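Long-range contact in cytokinin riboside 5'-monophosphate phosphoribohydrolase (Corynebacterium glutamicum, PDB 5ZBL), which belongs to the cytokinin riboside 5'-monophosphate phosphoribohydrolase family, whose members share a Rossmann-like alpha/beta fold built round a parallel sheet: residues P138-L152 with L172-M185. Sequence-based numbering, arbitrary orientation.
Sequences PVALYDVDGFWQPLL and LIVESDPHALLKAM. With EDO (1,2-ethanediol), chain E.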
loop_
_atom_site.group_PDB
_atom_site.type_symbol
_atom_site.label_atom_id
_atom_site.label_comp_id
_atom_site.label_asym_id
_atom_site.label_seq_id
_atom_site.Cartn_x
_atom_site.Cartn_y
_atom_site.Cartn_z
ATOM N N PRO A 138 16.833 5.440 2.078
ATOM C CA PRO A 138 16.058 5.934 3.232
ATOM C C PRO A 138 14.604 6.223 2.878
ATOM O O PRO A 138 14.328 6.714 1.788
ATOM C CB PRO A 138 16.760 7.230 3.613
ATOM C CG PRO A 138 17.534 7.629 2.403
ATOM C CD PRO A 138 17.888 6.382 1.647
ATOM N N VAL A 139 13.706 5.851 3.782
ATOM C CA VAL A 139 12.262 6.162 3.664
ATOM C C VAL A 139 11.920 7.064 4.838
ATOM O O VAL A 139 12.268 6.758 5.983
ATOM C CB VAL A 139 11.419 4.913 3.696
ATOM C CG1 VAL A 139 9.929 5.240 3.544
ATOM C CG2 VAL A 139 11.890 3.977 2.602
ATOM N N ALA A 140 11.308 8.208 4.540
ATOM C CA ALA A 140 11.008 9.197 5.563
ATOM C C ALA A 140 9.530 9.552 5.557
ATOM O O ALA A 140 8.932 9.733 4.498
ATOM C CB ALA A 140 11.834 10.437 5.347
ATOM N N LEU A 141 8.956 9.656 6.749
ATOM C CA LEU A 141 7.583 10.098 6.921
ATOM C C LEU A 141 7.603 11.553 7.384
ATOM O O LEU A 141 8.110 11.864 8.447
ATOM C CB LEU A 141 6.870 9.214 7.934
ATOM C CG LEU A 141 6.909 7.711 7.722
ATOM C CD1 LEU A 141 6.074 7.054 8.815
ATOM C CD2 LEU A 141 6.399 7.353 6.338
ATOM N N TYR A 142 7.082 12.435 6.545
ATOM C CA TYR A 142 7.020 13.853 6.851
ATOM C C TYR A 142 5.766 14.042 7.707
ATOM O O TYR A 142 4.628 14.099 7.187
ATOM C CB TYR A 142 6.999 14.672 5.545
ATOM C CG TYR A 142 7.080 16.195 5.640
ATOM C CD1 TYR A 142 7.827 16.833 6.625
ATOM C CD2 TYR A 142 6.420 16.991 4.702
ATOM C CE1 TYR A 142 7.914 18.200 6.665
ATOM C CE2 TYR A 142 6.509 18.364 4.728
ATOM C CZ TYR A 142 7.249 18.976 5.726
ATOM O OH TYR A 142 7.352 20.381 5.795
ATOM N N ASP A 143 5.993 14.176 9.020
ATOM C CA ASP A 143 4.924 14.081 10.006
ATOM C C ASP A 143 4.190 15.421 10.284
ATOM O O ASP A 143 4.095 15.881 11.414
ATOM C CB ASP A 143 5.509 13.461 11.274
ATOM C CG ASP A 143 4.465 12.873 12.198
ATOM O OD1 ASP A 143 3.385 12.426 11.726
ATOM O OD2 ASP A 143 4.774 12.826 13.411
ATOM N N VAL A 144 3.632 16.004 9.240
ATOM C CA VAL A 144 2.983 17.308 9.338
ATOM C C VAL A 144 1.766 17.168 10.236
ATOM O O VAL A 144 0.852 16.442 9.864
ATOM C CB VAL A 144 2.495 17.836 7.973
ATOM C CG1 VAL A 144 1.749 19.131 8.136
ATOM C CG2 VAL A 144 3.660 18.051 7.038
ATOM N N ASP A 145 1.790 17.840 11.404
ATOM C CA ASP A 145 0.711 17.839 12.413
ATOM C C ASP A 145 0.403 16.424 13.015
ATOM O O ASP A 145 -0.747 16.062 13.309
ATOM C CB ASP A 145 -0.524 18.501 11.817
ATOM C CG ASP A 145 -1.604 18.805 12.863
ATOM O OD1 ASP A 145 -1.260 19.251 13.994
ATOM O OD2 ASP A 145 -2.804 18.597 12.537
ATOM N N GLY A 146 1.463 15.640 13.192
ATOM C CA GLY A 146 1.362 14.261 13.626
ATOM C C GLY A 146 0.528 13.371 12.704
ATOM O O GLY A 146 -0.050 12.400 13.174
ATOM N N PHE A 147 0.491 13.686 11.403
ATOM C CA PHE A 147 -0.246 12.885 10.412
ATOM C C PHE A 147 0.049 11.380 10.444
ATOM O O PHE A 147 -0.840 10.542 10.328
ATOM C CB PHE A 147 0.064 13.391 9.008
ATOM C CG PHE A 147 -0.642 12.642 7.944
ATOM C CD1 PHE A 147 -0.063 11.513 7.381
ATOM C CD2 PHE A 147 -1.868 13.062 7.495
ATOM C CE1 PHE A 147 -0.725 10.785 6.421
ATOM C CE2 PHE A 147 -2.525 12.363 6.506
ATOM C CZ PHE A 147 -1.969 11.222 5.983
ATOM N N TRP A 148 1.313 11.047 10.549
ATOM C CA TRP A 148 1.683 9.662 10.491
ATOM C C TRP A 148 1.588 8.955 11.842
ATOM O O TRP A 148 1.773 7.765 11.902
ATOM C CB TRP A 148 3.061 9.501 9.871
ATOM C CG TRP A 148 3.089 9.895 8.494
ATOM C CD1 TRP A 148 3.683 10.994 7.983
ATOM C CD2 TRP A 148 2.509 9.196 7.402
ATOM N NE1 TRP A 148 3.518 11.033 6.635
ATOM C CE2 TRP A 148 2.791 9.943 6.241
ATOM C CE3 TRP A 148 1.804 7.988 7.282
ATOM C CZ2 TRP A 148 2.384 9.540 4.962
ATOM C CZ3 TRP A 148 1.383 7.577 6.008
ATOM C CH2 TRP A 148 1.691 8.360 4.854
ATOM N N GLN A 149 1.230 9.652 12.913
ATOM C CA GLN A 149 1.279 8.997 14.235
ATOM C C GLN A 149 0.390 7.740 14.362
ATOM O O GLN A 149 0.842 6.728 14.915
ATOM C CB GLN A 149 1.076 10.003 15.389
ATOM C CG GLN A 149 2.271 10.982 15.535
ATOM C CD GLN A 149 3.579 10.297 15.863
ATOM O OE1 GLN A 149 3.600 9.352 16.624
ATOM N NE2 GLN A 149 4.676 10.782 15.306
ATOM N N PRO A 150 -0.840 7.781 13.814
ATOM C CA PRO A 150 -1.666 6.580 13.910
ATOM C C PRO A 150 -1.149 5.348 13.122
ATOM O O PRO A 150 -1.344 4.206 13.543
ATOM C CB PRO A 150 -3.032 7.049 13.377
ATOM C CG PRO A 150 -3.018 8.562 13.484
ATOM C CD PRO A 150 -1.589 8.972 13.352
ATOM N N LEU A 151 -0.510 5.568 11.988
ATOM C CA LEU A 151 0.112 4.473 11.253
ATOM C C LEU A 151 1.267 3.886 12.025
ATOM O O LEU A 151 1.501 2.688 11.960
ATOM C CB LEU A 151 0.642 4.942 9.908
ATOM C CG LEU A 151 1.154 3.794 9.045
ATOM C CD1 LEU A 151 0.019 3.032 8.359
ATOM C CD2 LEU A 151 2.168 4.347 8.073
ATOM N N LEU A 152 2.026 4.729 12.712
ATOM C CA LEU A 152 3.133 4.230 13.512
ATOM C C LEU A 152 2.625 3.320 14.632
ATOM O O LEU A 152 3.234 2.276 14.913
ATOM C CB LEU A 152 3.940 5.392 14.095
ATOM C CG LEU A 152 4.848 6.166 13.134
ATOM C CD1 LEU A 152 5.637 7.136 13.991
ATOM C CD2 LEU A 152 5.789 5.279 12.350
ATOM N N LEU A 172 13.498 3.736 10.141
ATOM C CA LEU A 172 12.513 4.581 9.513
ATOM C C LEU A 172 12.667 6.034 9.985
ATOM O O LEU A 172 12.621 6.287 11.179
ATOM C CB LEU A 172 11.120 4.056 9.919
ATOM C CG LEU A 172 9.939 4.889 9.473
ATOM C CD1 LEU A 172 9.971 5.028 7.957
ATOM C CD2 LEU A 172 8.657 4.249 9.966
ATOM N N ILE A 173 12.817 6.983 9.068
ATOM C CA ILE A 173 12.884 8.401 9.468
ATOM C C ILE A 173 11.474 8.936 9.618
ATOM O O ILE A 173 10.636 8.709 8.776
ATOM C CB ILE A 173 13.691 9.241 8.458
ATOM C CG1 ILE A 173 15.139 8.712 8.333
ATOM C CG2 ILE A 173 13.742 10.674 8.870
ATOM C CD1 ILE A 173 15.705 8.943 6.958
ATOM N N VAL A 174 11.201 9.589 10.734
ATOM C CA VAL A 174 9.913 10.257 10.997
ATOM C C VAL A 174 10.172 11.686 11.516
ATOM O O VAL A 174 10.707 11.838 12.581
ATOM C CB VAL A 174 9.116 9.499 12.073
ATOM C CG1 VAL A 174 7.747 10.172 12.318
ATOM C CG2 VAL A 174 8.984 8.030 11.678
ATOM N N GLU A 175 9.817 12.732 10.774
ATOM C CA GLU A 175 10.071 14.093 11.264
ATOM C C GLU A 175 8.979 15.075 10.840
ATOM O O GLU A 175 8.461 14.968 9.779
ATOM C CB GLU A 175 11.422 14.597 10.802
ATOM C CG GLU A 175 12.672 13.843 11.262
ATOM C CD GLU A 175 12.918 13.723 12.780
ATOM O OE1 GLU A 175 13.734 12.825 13.125
ATOM O OE2 GLU A 175 12.335 14.464 13.619
ATOM N N SER A 176 8.612 16.001 11.710
ATOM C CA SER A 176 7.682 17.070 11.377
ATOM C C SER A 176 8.444 18.223 10.770
ATOM O O SER A 176 7.860 19.011 10.024
ATOM C CB SER A 176 6.937 17.551 12.610
ATOM O OG SER A 176 7.887 17.914 13.609
ATOM N N ASP A 177 9.741 18.328 11.078
ATOM C CA ASP A 177 10.558 19.466 10.634
ATOM C C ASP A 177 11.301 19.080 9.367
ATOM O O ASP A 177 11.973 18.018 9.337
ATOM C CB ASP A 177 11.559 19.877 11.711
ATOM C CG ASP A 177 12.359 21.104 11.336
ATOM O OD1 ASP A 177 11.832 22.235 11.420
ATOM O OD2 ASP A 177 13.535 20.947 10.990
ATOM N N PRO A 178 11.189 19.919 8.315
ATOM C CA PRO A 178 11.809 19.575 7.021
ATOM C C PRO A 178 13.304 19.526 7.033
ATOM O O PRO A 178 13.906 18.704 6.327
ATOM C CB PRO A 178 11.308 20.675 6.077
ATOM C CG PRO A 178 10.924 21.784 6.980
ATOM C CD PRO A 178 10.370 21.131 8.213
ATOM N N HIS A 179 13.912 20.411 7.820
ATOM C CA HIS A 179 15.362 20.416 8.023
ATOM C C HIS A 179 15.813 19.112 8.607
ATOM O O HIS A 179 16.726 18.477 8.054
ATOM C CB HIS A 179 15.817 21.608 8.881
ATOM C CG HIS A 179 15.835 22.906 8.121
ATOM N ND1 HIS A 179 14.743 23.751 8.051
ATOM C CD2 HIS A 179 16.794 23.474 7.355
ATOM C CE1 HIS A 179 15.035 24.791 7.296
ATOM N NE2 HIS A 179 16.265 24.633 6.841
ATOM N N ALA A 180 15.152 18.713 9.696
ATOM C CA ALA A 180 15.469 17.476 10.384
ATOM C C ALA A 180 15.241 16.223 9.502
ATOM O O ALA A 180 16.028 15.278 9.561
ATOM C CB ALA A 180 14.681 17.378 11.668
ATOM N N LEU A 181 14.186 16.264 8.679
ATOM C CA LEU A 181 13.843 15.215 7.742
ATOM C C LEU A 181 14.870 14.993 6.638
ATOM O O LEU A 181 15.254 13.840 6.368
ATOM C CB LEU A 181 12.494 15.514 7.083
ATOM C CG LEU A 181 11.935 14.337 6.225
ATOM C CD1 LEU A 181 10.431 14.210 6.328
ATOM C CD2 LEU A 181 12.317 14.481 4.771
ATOM N N LEU A 182 15.276 16.073 5.966
ATOM C CA LEU A 182 16.284 15.980 4.893
ATOM C C LEU A 182 17.648 15.677 5.456
ATOM O O LEU A 182 18.388 14.867 4.877
ATOM C CB LEU A 182 16.340 17.251 4.067
ATOM C CG LEU A 182 15.089 17.436 3.192
ATOM C CD1 LEU A 182 14.924 18.881 2.745
ATOM C CD2 LEU A 182 15.123 16.499 1.992
ATOM N N LYS A 183 17.976 16.302 6.581
ATOM C CA LYS A 183 19.249 16.023 7.265
ATOM C C LYS A 183 19.384 14.559 7.597
ATOM O O LYS A 183 20.427 13.965 7.355
ATOM C CB LYS A 183 19.398 16.840 8.543
ATOM C CG LYS A 183 20.707 16.620 9.284
ATOM C CD LYS A 183 21.084 17.828 10.129
ATOM C CE LYS A 183 22.535 17.749 10.585
ATOM N NZ LYS A 183 22.657 17.225 11.971
ATOM N N ALA A 184 18.323 13.969 8.138
ATOM C CA ALA A 184 18.355 12.547 8.475
ATOM C C ALA A 184 18.537 11.655 7.230
ATOM O O ALA A 184 19.217 10.636 7.328
ATOM C CB ALA A 184 17.114 12.145 9.268
ATOM N N MET A 185 17.906 12.025 6.101
ATOM C CA MET A 185 18.027 11.301 4.828
ATOM C C MET A 185 19.453 11.472 4.207
ATOM O O MET A 185 19.962 10.556 3.566
ATOM C CB MET A 185 16.936 11.753 3.806
ATOM C CG MET A 185 15.477 11.376 4.129
ATOM S SD MET A 185 14.239 12.034 2.960
ATOM C CE MET A 185 14.529 10.876 1.639
HETATM C C1 EDO E . 8.989 14.383 15.448
HETATM O O1 EDO E . 10.314 13.874 15.618
HETATM C C2 EDO E . 8.220 13.507 14.449
HETATM O O2 EDO E . 6.853 13.364 14.848
#
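Ala140 and Ile173 lie side by side on neighbouring parallel strands, their CB atoms 3.8 Å apart, and illustrate how a parallel bridge sets two side chains together on one face of a sheet. Four backbone hydrogen bonds run from Ile173 N to Val139 O through to Asp143 N to Glu175 O. Over the face carrying Ala140 and Tyr142 runs helix 178-185, nearly antiparallel to strand 139-142. From it Met185, extended at its second torsion (chi2 176°), sets SD 3.7 Å from Ala140 CB, while Leu181 meets Tyr142 at about a right angle, its CD1 3.6 Å from Tyr142 CB. With CG anti to the backbone N (chi1 -174°), the tyrosine ring extends past Pro178, and its hydroxyl is hydrogen-bonded to Ala30 of helix 25-40. On the other face Leu141 crosses Leu172 almost perpendicularly, and Leu152 CD1 comes tip to tip with Val174 CG1 at 4.1 Å. Beyond the strand ends, Asp143 OD1 accepts from Trp148 N and OD2 from Gln149 NE2, tying the carboxylate to the turn Gly146-Gln149 that leads into helix 149-160; ethanediol links OD2 to Glu175 OE2. Strand 173-175, outermost within the chain, thus sits between helices on both faces, the three-layer alpha/beta/alpha packing of a Rossmann-like fold.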